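Local coordinates for SnoaL-like domain-containing protein (Sphaerobacter thermophilus, PDB 5TGN) that is of unknown function but belongs to the SnoaL-like group of the NTF2 superfamily, whose curved sheet and helices form a cone that often encloses a binding pocket, at residues I35-G40 and A50-A55; R11-R16 and A27-D32; G78-P83 and I90-D95. All blocks are in the same frame, centred on the assembly; numbering follows the deposited sequence.

Contact 1 of 3, residues I35-G40 and A50-A55; sequences IIAPVG and AAFIEA
The phenyl ring of Phe52 is met obliquely by two side chains of strand 33-37: the CD1 methyl of Ile35 reaches its CD2 at 3.8 Å, and the CB methyl of Ala37 lies 3.6 Å from its CE1. This is a helix-on-sheet contact of the NTF2-like cone, with helix 46-54 meeting strand 33-37 here through the ring of Phe52. Ile35 and Ala37 alternate with Ile36, which points away, so both present their side chains to the helix. Phe52 bridges the gap because its CG lies anti to the backbone N (chi1 169°), sending the ring outward from the helix to the strand. The extended Ile35 chain crosses the Phe52 side chain at about a right angle. Tyr43 and Ile106 of the same chain add to the surroundings of the ring, and Arg41 of the second subunit makes a cation-pi contact with it, so this buried packing runs on into a subunit interface. The same arginine donates from NH2 to the carbonyl O of Phe52. At the far rim of the ring, Phe52 CZ lies 3.7 Å from Ala37 CB, while CE2 faces the branch methyl CG2 of Ile35 at 4.0 Å.

Contact 2 of 3, residues R11-R16 and A27-D32; sequences REYISR and ALFAQD
Leu28 drives its CD1 methyl against the backbone of helix 6-18 at Tyr13, coming to 3.4 Å from Tyr13 N and lying 3.7 Å from Tyr13 CB. This is the tight part of the contact: a branched tip set into the helix surface, with backbone as well as side chain beneath it. Next to it the rings of Tyr13 and Phe29 pack at an angle. Phe29 presents its edge, with CE2 3.9 Å from Tyr13 CD1 and CZ 4.0 Å from Tyr13 CE1. With chi1 at 173° the Tyr13 ring trails away from its own backbone N and reaches off the helix to that edge.

The other side is looser and more polar. There Leu28 CD2 meets the aliphatic part of Glu12, 4.0 Å from Glu12 CG, and the two chains cross at about a right angle. A bend at chi2 of Glu12 (64°) turns the carboxylate away from Leu28 and toward Arg16, whose NE forms a salt bridge with Glu12 OE2 at 3.1 Å; the hydrogen bond within it is weak. Arg16 NH1 has a second acidic partner in Asp21. Glu12 and Arg16 are partly exposed on the helix surface, while Leu28, Tyr13 and Phe29 are buried.

The contact joins the N-terminal helix of the NTF2-like cone to the chain entering the sheet: Leu28 and Ala30 bond through their backbones to Ile101 of strand 100-108, Phe29 also packs on Ile49 of helix 46-54, and Tyr13 lies between that helix, at Ile53, and strand 88-97, at Phe94.

Contact 3 of 3, residues G78-P83 and I90-D95; sequences GVVQTP and IEWIFD
Trp92 swings its indole back along its own strand to Gly78 and Val80, because its CG is anti to the carbonyl carbon (chi1 -68°) and the ring plane turns nearly square at chi2 (-93°). Ile90 has a similar first torsion, and this brings its CG1 to Val80, while its CG2 lies over one face of the indole, 3.5 Å above the plane and offset toward the rim. The setting is the antiparallel beta hairpin of strands 73-81 and 88-97 in the curved sheet of the NTF2-like cone.

Gly78 and Ile90 form a hydrogen-bonded pair that fixes the register. Gly78 N donates to Ile90 O at 2.8 Å, lying in the plane of that carbonyl. The return bond, from Ile90 N to Gly78 O, is 2.9 Å long and the straighter of the two, although its donor is tilted out of the carbonyl plane. The short axes of the two strand segments make 121°, which reflects strong twist and bending of the hairpin; pairing continues on both sides, between Trp92 and Leu76 and between Val80 and Ala88.

Gly78 has no side chain, and the six-membered edge of the indole comes directly against its backbone, with Trp92 CZ3 3.6 Å from Gly78 CA in the ring plane. Val80 projects on the same side of the hairpin, its CG2 at the edge of the indole near the ring plane and beside Ile90 CG1. Ile64 and Thr61 of strand 60-69 also pack on Trp92, and a glycerol, probably from the crystallisation liquor, lies about 4 Å from its side chain. The adjacent Glu91 takes part in assembly, its OE1 pairing with Arg103 of the third subunit. A single methyl joins the apolar cluster: Val80 CG2 lies 3.8 Å from Ile90 CG1 and 3.9 Å from Trp92 CH2.

From the N terminus the three contacts follow in series, with none enclosing or crossing another. Contact 2 closes first, over the turn and short helix 22-26, and brings helix 6-18 onto the chain entering the sheet. Contact 1 then folds helix 46-54 back over strand 33-37, across a loop holding strand 41-44. Contact 3 closes the late hairpin of strands 73-81 and 88-97. Contact 2 is the hub: Phe29 CZ packs on Ile35 CG1 of contact 1 at 3.7 Å, and Ile14 CD1 on Trp92 CE2 of contact 3 at 3.9 Å. Contacts 1 and 3 reach the same sheet without touching, their nearest atoms about 7 Å apart.

Contact 1 of 3, residues I35-G40 and A50-A55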
loop_
_atom_site.group_PDB
_atom_site.type_symbol
_atom_site.label_atom_id
_atom_site.label_comp_id
_atom_site.label_asym_id
_atom_site.label_seq_id
_atom_site.Cartn_x
_atom_site.Cartn_y
_atom_site.Cartn_z
ATOM N N ILE A 35 -7.527 6.532 -9.863
ATOM C CA ILE A 35 -6.845 5.292 -9.509
ATOM C C ILE A 35 -7.081 5.033 -8.029
ATOM O O ILE A 35 -6.928 5.941 -7.201
ATOM C CB ILE A 35 -5.340 5.366 -9.790
ATOM C CG1 ILE A 35 -5.086 5.569 -11.284
ATOM C CG2 ILE A 35 -4.644 4.093 -9.291
ATOM C CD1 ILE A 35 -3.599 5.666 -11.615
ATOM N N ILE A 36 -7.464 3.808 -7.692
ATOM C CA ILE A 36 -7.553 3.381 -6.292
ATOM C C ILE A 36 -6.395 2.430 -6.067
ATOM O O ILE A 36 -6.264 1.421 -6.783
ATOM C CB ILE A 36 -8.882 2.685 -5.977
ATOM C CG1 ILE A 36 -10.064 3.445 -6.601
ATOM C CG2 ILE A 36 -9.029 2.486 -4.437
ATOM C CD1 ILE A 36 -11.475 3.052 -5.987
ATOM N N ALA A 37 -5.572 2.727 -5.089
ATOM C CA ALA A 37 -4.355 1.944 -4.932
ATOM C C ALA A 37 -4.127 1.763 -3.443
ATOM O O ALA A 37 -4.812 2.414 -2.647
ATOM C CB ALA A 37 -3.169 2.656 -5.611
ATOM N N PRO A 38 -3.202 0.891 -3.016
ATOM C CA PRO A 38 -2.966 0.729 -1.567
ATOM C C PRO A 38 -2.556 2.033 -0.893
ATOM O O PRO A 38 -1.824 2.839 -1.464
ATOM C CB PRO A 38 -1.824 -0.287 -1.513
ATOM C CG PRO A 38 -1.934 -1.079 -2.775
ATOM C CD PRO A 38 -2.429 -0.078 -3.813
ATOM N N VAL A 39 -3.015 2.251 0.334
ATOM C CA VAL A 39 -4.020 1.469 1.042
ATOM C C VAL A 39 -5.259 2.360 1.102
ATOM O O VAL A 39 -5.278 3.326 1.870
ATOM C CB VAL A 39 -3.534 1.089 2.441
ATOM C CG1 VAL A 39 -4.660 0.372 3.245
ATOM C CG2 VAL A 39 -2.269 0.203 2.334
ATOM N N GLY A 40 -6.239 2.101 0.231
ATOM C CA GLY A 40 -7.379 2.994 0.167
ATOM C C GLY A 40 -7.085 4.382 -0.360
ATOM O O GLY A 40 -7.863 5.311 -0.099
ATOM N N ALA A 50 -1.000 11.513 -12.297
ATOM C CA ALA A 50 0.386 11.683 -12.714
ATOM C C ALA A 50 1.331 11.553 -11.532
ATOM O O ALA A 50 2.388 10.932 -11.648
ATOM C CB ALA A 50 0.577 13.036 -13.405
ATOM N N ALA A 51 0.956 12.124 -10.382
ATOM C CA ALA A 51 1.807 12.064 -9.198
ATOM C C ALA A 51 1.963 10.633 -8.713
ATOM O O ALA A 51 3.071 10.208 -8.352
ATOM C CB ALA A 51 1.212 12.939 -8.080
ATOM N N PHE A 52 0.855 9.880 -8.670
ATOM C CA PHE A 52 0.933 8.483 -8.269
ATOM C C PHE A 52 1.906 7.715 -9.148
ATOM O O PHE A 52 2.773 6.983 -8.653
ATOM C CB PHE A 52 -0.460 7.849 -8.323
ATOM C CG PHE A 52 -0.441 6.350 -8.178
ATOM C CD1 PHE A 52 -0.263 5.756 -6.918
ATOM C CD2 PHE A 52 -0.616 5.533 -9.297
ATOM C CE1 PHE A 52 -0.233 4.331 -6.790
ATOM C CE2 PHE A 52 -0.616 4.132 -9.171
ATOM C CZ PHE A 52 -0.439 3.545 -7.909
ATOM N N ILE A 53 1.782 7.879 -10.468
ATOM C CA ILE A 53 2.614 7.130 -11.398
ATOM C C ILE A 53 4.076 7.526 -11.264
ATOM O O ILE A 53 4.958 6.665 -11.275
ATOM C CB ILE A 53 2.095 7.343 -12.829
ATOM C CG1 ILE A 53 0.784 6.562 -12.980
ATOM C CG2 ILE A 53 3.144 6.935 -13.873
ATOM C CD1 ILE A 53 0.125 6.828 -14.230
ATOM N N GLU A 54 4.353 8.825 -11.114
ATOM C CA GLU A 54 5.724 9.293 -10.947
ATOM C C GLU A 54 6.347 8.814 -9.633
ATOM O O GLU A 54 7.575 8.737 -9.537
ATOM C CB GLU A 54 5.757 10.829 -11.041
ATOM C CG GLU A 54 5.823 11.310 -12.507
ATOM C CD GLU A 54 5.239 12.712 -12.748
ATOM O OE1 GLU A 54 5.254 13.144 -13.926
ATOM O OE2 GLU A 54 4.758 13.372 -11.786
ATOM N N ALA A 55 5.537 8.471 -8.632
ATOM C CA ALA A 55 6.065 8.005 -7.352
ATOM C C ALA A 55 6.540 6.546 -7.372
ATOM O O ALA A 55 7.182 6.108 -6.401
ATOM C CB ALA A 55 5.002 8.205 -6.271
#

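Contact 2 of 3, residues R11-R16 and A27-D32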
loop_
_atom_site.group_PDB
_atom_site.type_symbol
_atom_site.label_atom_id
_atom_site.label_comp_id
_atom_site.label_asym_id
_atom_site.label_seq_id
_atom_site.Cartn_x
_atom_site.Cartn_y
_atom_site.Cartn_z
ATOM N N ARG A 11 -4.032 -1.796 -22.292
ATOM C CA ARG A 11 -2.684 -2.107 -22.762
ATOM C C ARG A 11 -1.822 -0.849 -22.842
ATOM O O ARG A 11 -0.616 -0.887 -22.554
ATOM C CB ARG A 11 -2.733 -2.782 -24.141
ATOM C CG ARG A 11 -3.322 -4.206 -24.189
ATOM C CD ARG A 11 -3.652 -4.567 -25.663
ATOM N NE ARG A 11 -4.266 -5.886 -25.792
ATOM C CZ ARG A 11 -4.999 -6.281 -26.823
ATOM N NH1 ARG A 11 -5.230 -5.454 -27.831
ATOM N NH2 ARG A 11 -5.518 -7.501 -26.834
ATOM N N GLU A 12 -2.404 0.263 -23.304
ATOM C CA GLU A 12 -1.635 1.498 -23.391
ATOM C C GLU A 12 -1.256 2.007 -22.004
ATOM O O GLU A 12 -0.179 2.587 -21.827
ATOM C CB GLU A 12 -2.419 2.572 -24.150
ATOM C CG GLU A 12 -1.601 3.831 -24.403
ATOM C CD GLU A 12 -0.400 3.571 -25.312
ATOM O OE1 GLU A 12 -0.393 2.540 -26.030
ATOM O OE2 GLU A 12 0.548 4.386 -25.295
ATOM N N TYR A 13 -2.141 1.835 -21.022
ATOM C CA TYR A 13 -1.807 2.221 -19.655
ATOM C C TYR A 13 -0.552 1.494 -19.200
ATOM O O TYR A 13 0.408 2.114 -18.744
ATOM C CB TYR A 13 -2.985 1.932 -18.707
ATOM C CG TYR A 13 -2.581 2.181 -17.255
ATOM C CD1 TYR A 13 -2.717 3.446 -16.680
ATOM C CD2 TYR A 13 -1.991 1.172 -16.488
ATOM C CE1 TYR A 13 -2.314 3.687 -15.361
ATOM C CE2 TYR A 13 -1.596 1.403 -15.164
ATOM C CZ TYR A 13 -1.754 2.663 -14.623
ATOM O OH TYR A 13 -1.335 2.901 -13.331
ATOM N N ILE A 14 -0.510 0.176 -19.397
ATOM C CA ILE A 14 0.689 -0.580 -19.039
ATOM C C ILE A 14 1.904 -0.063 -19.803
ATOM O O ILE A 14 3.005 0.042 -19.255
ATOM C CB ILE A 14 0.470 -2.087 -19.297
ATOM C CG1 ILE A 14 -0.703 -2.620 -18.480
ATOM C CG2 ILE A 14 1.764 -2.893 -18.972
ATOM C CD1 ILE A 14 -0.452 -2.561 -16.929
ATOM N N SER A 15 1.741 0.227 -21.091
ATOM C CA SER A 15 2.899 0.676 -21.862
ATOM C C SER A 15 3.420 2.001 -21.317
ATOM O O SER A 15 4.639 2.211 -21.211
ATOM C CB SER A 15 2.529 0.793 -23.346
ATOM O OG SER A 15 3.639 1.203 -24.123
ATOM N N ARG A 16 2.505 2.894 -20.945
ATOM C CA ARG A 16 2.894 4.222 -20.463
ATOM C C ARG A 16 3.573 4.145 -19.099
ATOM O O ARG A 16 4.546 4.860 -18.845
ATOM C CB ARG A 16 1.667 5.144 -20.391
ATOM C CG ARG A 16 1.068 5.553 -21.727
ATOM C CD ARG A 16 2.073 6.237 -22.614
ATOM N NE ARG A 16 2.805 5.265 -23.422
ATOM C CZ ARG A 16 4.101 5.349 -23.729
ATOM N NH1 ARG A 16 4.839 6.376 -23.302
ATOM N NH2 ARG A 16 4.663 4.389 -24.462
ATOM N N ALA A 27 -3.504 10.949 -19.534
ATOM C CA ALA A 27 -4.355 11.265 -20.688
ATOM C C ALA A 27 -5.317 10.136 -21.046
ATOM O O ALA A 27 -6.299 10.381 -21.764
ATOM C CB ALA A 27 -3.503 11.606 -21.929
ATOM N N LEU A 28 -5.070 8.905 -20.574
ATOM C CA LEU A 28 -6.032 7.832 -20.793
ATOM C C LEU A 28 -7.252 7.914 -19.890
ATOM O O LEU A 28 -8.204 7.152 -20.095
ATOM C CB LEU A 28 -5.383 6.470 -20.576
ATOM C CG LEU A 28 -4.115 6.241 -21.378
ATOM C CD1 LEU A 28 -3.509 4.932 -20.882
ATOM C CD2 LEU A 28 -4.407 6.206 -22.901
ATOM N N PHE A 29 -7.263 8.792 -18.904
ATOM C CA PHE A 29 -8.355 8.836 -17.939
ATOM C C PHE A 29 -9.301 9.996 -18.247
ATOM O O PHE A 29 -8.896 11.021 -18.802
ATOM C CB PHE A 29 -7.820 8.993 -16.511
ATOM C CG PHE A 29 -7.145 7.776 -15.977
ATOM C CD1 PHE A 29 -7.748 7.009 -14.988
ATOM C CD2 PHE A 29 -5.889 7.413 -16.432
ATOM C CE1 PHE A 29 -7.105 5.878 -14.449
ATOM C CE2 PHE A 29 -5.225 6.270 -15.906
ATOM C CZ PHE A 29 -5.840 5.494 -14.917
ATOM N N ALA A 30 -10.566 9.820 -17.868
ATOM C CA ALA A 30 -11.501 10.936 -17.805
ATOM C C ALA A 30 -10.989 11.993 -16.828
ATOM O O ALA A 30 -10.204 11.715 -15.914
ATOM C CB ALA A 30 -12.897 10.470 -17.371
ATOM N N GLN A 31 -11.463 13.220 -17.028
ATOM C CA GLN A 31 -11.037 14.327 -16.183
ATOM C C GLN A 31 -11.307 14.045 -14.712
ATOM O O GLN A 31 -10.523 14.436 -13.845
ATOM C CB GLN A 31 -11.741 15.622 -16.624
ATOM C CG GLN A 31 -11.381 16.822 -15.775
ATOM C CD GLN A 31 -12.026 18.144 -16.253
ATOM O OE1 GLN A 31 -12.993 18.152 -17.040
ATOM N NE2 GLN A 31 -11.492 19.271 -15.755
ATOM N N ASP A 32 -12.428 13.396 -14.407
ATOM C CA ASP A 32 -12.728 12.962 -13.049
ATOM C C ASP A 32 -12.454 11.476 -12.848
ATOM O O ASP A 32 -13.025 10.869 -11.943
ATOM C CB ASP A 32 -14.182 13.296 -12.697
ATOM C CG ASP A 32 -15.164 12.771 -13.722
ATOM O OD1 ASP A 32 -14.711 12.236 -14.752
ATOM O OD2 ASP A 32 -16.390 12.909 -13.518
#

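Contact 3 of 3, residues G78-P83 and I90-D95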
loop_
_atom_site.group_PDB
_atom_site.type_symbol
_atom_site.label_atom_id
_atom_site.label_comp_id
_atom_site.label_asym_id
_atom_site.label_seq_id
_atom_site.Cartn_x
_atom_site.Cartn_y
_atom_site.Cartn_z
ATOM N N GLY A 78 -0.540 -9.312 -13.993
ATOM C CA GLY A 78 0.811 -9.136 -14.496
ATOM C C GLY A 78 1.829 -9.287 -13.389
ATOM O O GLY A 78 1.489 -9.457 -12.216
ATOM N N VAL A 79 3.099 -9.247 -13.786
ATOM C CA VAL A 79 4.221 -9.353 -12.865
ATOM C C VAL A 79 4.986 -8.043 -12.964
ATOM O O VAL A 79 5.337 -7.611 -14.066
ATOM C CB VAL A 79 5.119 -10.569 -13.199
ATOM C CG1 VAL A 79 6.298 -10.676 -12.224
ATOM C CG2 VAL A 79 4.312 -11.848 -13.196
ATOM N N VAL A 80 5.233 -7.404 -11.831
ATOM C CA VAL A 80 6.050 -6.190 -11.782
ATOM C C VAL A 80 7.415 -6.552 -11.198
ATOM O O VAL A 80 7.495 -7.058 -10.074
ATOM C CB VAL A 80 5.375 -5.084 -10.958
ATOM C CG1 VAL A 80 6.311 -3.852 -10.843
ATOM C CG2 VAL A 80 4.035 -4.682 -11.600
ATOM N N GLN A 81 8.481 -6.348 -11.972
ATOM C CA GLN A 81 9.831 -6.591 -11.501
ATOM C C GLN A 81 10.586 -5.281 -11.298
ATOM O O GLN A 81 10.382 -4.308 -12.031
ATOM C CB GLN A 81 10.584 -7.495 -12.480
ATOM C CG GLN A 81 9.965 -8.892 -12.499
ATOM C CD GLN A 81 10.638 -9.815 -13.472
ATOM O OE1 GLN A 81 10.275 -9.851 -14.646
ATOM N NE2 GLN A 81 11.629 -10.570 -12.995
ATOM N N THR A 82 11.480 -5.283 -10.320
ATOM C CA THR A 82 12.306 -4.140 -9.952
ATOM C C THR A 82 13.747 -4.576 -9.771
ATOM O O THR A 82 14.053 -5.777 -9.752
ATOM C CB THR A 82 11.811 -3.494 -8.648
ATOM O OG1 THR A 82 11.813 -4.486 -7.616
ATOM C CG2 THR A 82 10.399 -2.859 -8.803
ATOM N N PRO A 83 14.677 -3.611 -9.663
ATOM C CA PRO A 83 16.091 -3.970 -9.487
ATOM C C PRO A 83 16.390 -4.780 -8.245
ATOM O O PRO A 83 17.336 -5.581 -8.267
ATOM C CB PRO A 83 16.791 -2.602 -9.435
ATOM C CG PRO A 83 15.981 -1.755 -10.349
ATOM C CD PRO A 83 14.532 -2.205 -10.111
ATOM N N ILE A 90 0.286 -8.583 -9.782
ATOM C CA ILE A 90 -0.593 -7.420 -9.704
ATOM C C ILE A 90 -1.815 -7.648 -10.585
ATOM O O ILE A 90 -1.714 -8.244 -11.662
ATOM C CB ILE A 90 0.135 -6.117 -10.113
ATOM C CG1 ILE A 90 1.360 -5.854 -9.223
ATOM C CG2 ILE A 90 -0.788 -4.912 -9.986
ATOM C CD1 ILE A 90 1.047 -5.668 -7.739
ATOM N N GLU A 91 -2.966 -7.183 -10.119
ATOM C CA GLU A 91 -4.195 -7.196 -10.895
ATOM C C GLU A 91 -4.620 -5.751 -11.121
ATOM O O GLU A 91 -4.679 -4.969 -10.167
ATOM C CB GLU A 91 -5.285 -7.991 -10.160
ATOM C CG GLU A 91 -6.721 -7.826 -10.695
ATOM C CD GLU A 91 -7.727 -8.589 -9.847
ATOM O OE1 GLU A 91 -8.129 -8.090 -8.767
ATOM O OE2 GLU A 91 -8.066 -9.718 -10.221
ATOM N N TRP A 92 -4.883 -5.391 -12.383
ATOM C CA TRP A 92 -5.375 -4.063 -12.763
ATOM C C TRP A 92 -6.811 -4.215 -13.252
ATOM O O TRP A 92 -7.067 -4.956 -14.205
ATOM C CB TRP A 92 -4.514 -3.446 -13.874
ATOM C CG TRP A 92 -3.101 -3.078 -13.482
ATOM C CD1 TRP A 92 -2.654 -1.855 -13.024
ATOM C CD2 TRP A 92 -1.941 -3.920 -13.567
ATOM N NE1 TRP A 92 -1.294 -1.903 -12.798
ATOM C CE2 TRP A 92 -0.835 -3.160 -13.120
ATOM C CE3 TRP A 92 -1.733 -5.244 -13.976
ATOM C CZ2 TRP A 92 0.470 -3.686 -13.074
ATOM C CZ3 TRP A 92 -0.445 -5.765 -13.925
ATOM C CH2 TRP A 92 0.640 -4.984 -13.467
ATOM N N ILE A 93 -7.750 -3.526 -12.615
ATOM C CA ILE A 93 -9.160 -3.589 -13.028
ATOM C C ILE A 93 -9.519 -2.229 -13.597
ATOM O O ILE A 93 -9.539 -1.248 -12.854
ATOM C CB ILE A 93 -10.097 -3.948 -11.864
ATOM C CG1 ILE A 93 -9.659 -5.270 -11.202
ATOM C CG2 ILE A 93 -11.583 -4.007 -12.344
ATOM C CD1 ILE A 93 -10.442 -5.582 -9.898
ATOM N N PHE A 94 -9.811 -2.160 -14.905
ATOM C CA PHE A 94 -10.131 -0.907 -15.592
ATOM C C PHE A 94 -11.638 -0.836 -15.832
ATOM O O PHE A 94 -12.203 -1.734 -16.473
ATOM C CB PHE A 94 -9.433 -0.813 -16.951
ATOM C CG PHE A 94 -7.950 -0.809 -16.901
ATOM C CD1 PHE A 94 -7.243 0.396 -16.966
ATOM C CD2 PHE A 94 -7.239 -2.003 -16.857
ATOM C CE1 PHE A 94 -5.836 0.403 -16.954
ATOM C CE2 PHE A 94 -5.835 -2.004 -16.813
ATOM C CZ PHE A 94 -5.135 -0.820 -16.859
ATOM N N ASP A 95 -12.286 0.225 -15.338
ATOM C CA ASP A 95 -13.658 0.568 -15.736
ATOM C C ASP A 95 -13.593 1.697 -16.760
ATOM O O ASP A 95 -13.012 2.754 -16.483
ATOM C CB ASP A 95 -14.509 0.992 -14.528
ATOM C CG ASP A 95 -14.573 -0.091 -13.447
ATOM O OD1 ASP A 95 -15.038 -1.213 -13.760
ATOM O OD2 ASP A 95 -14.136 0.159 -12.293
#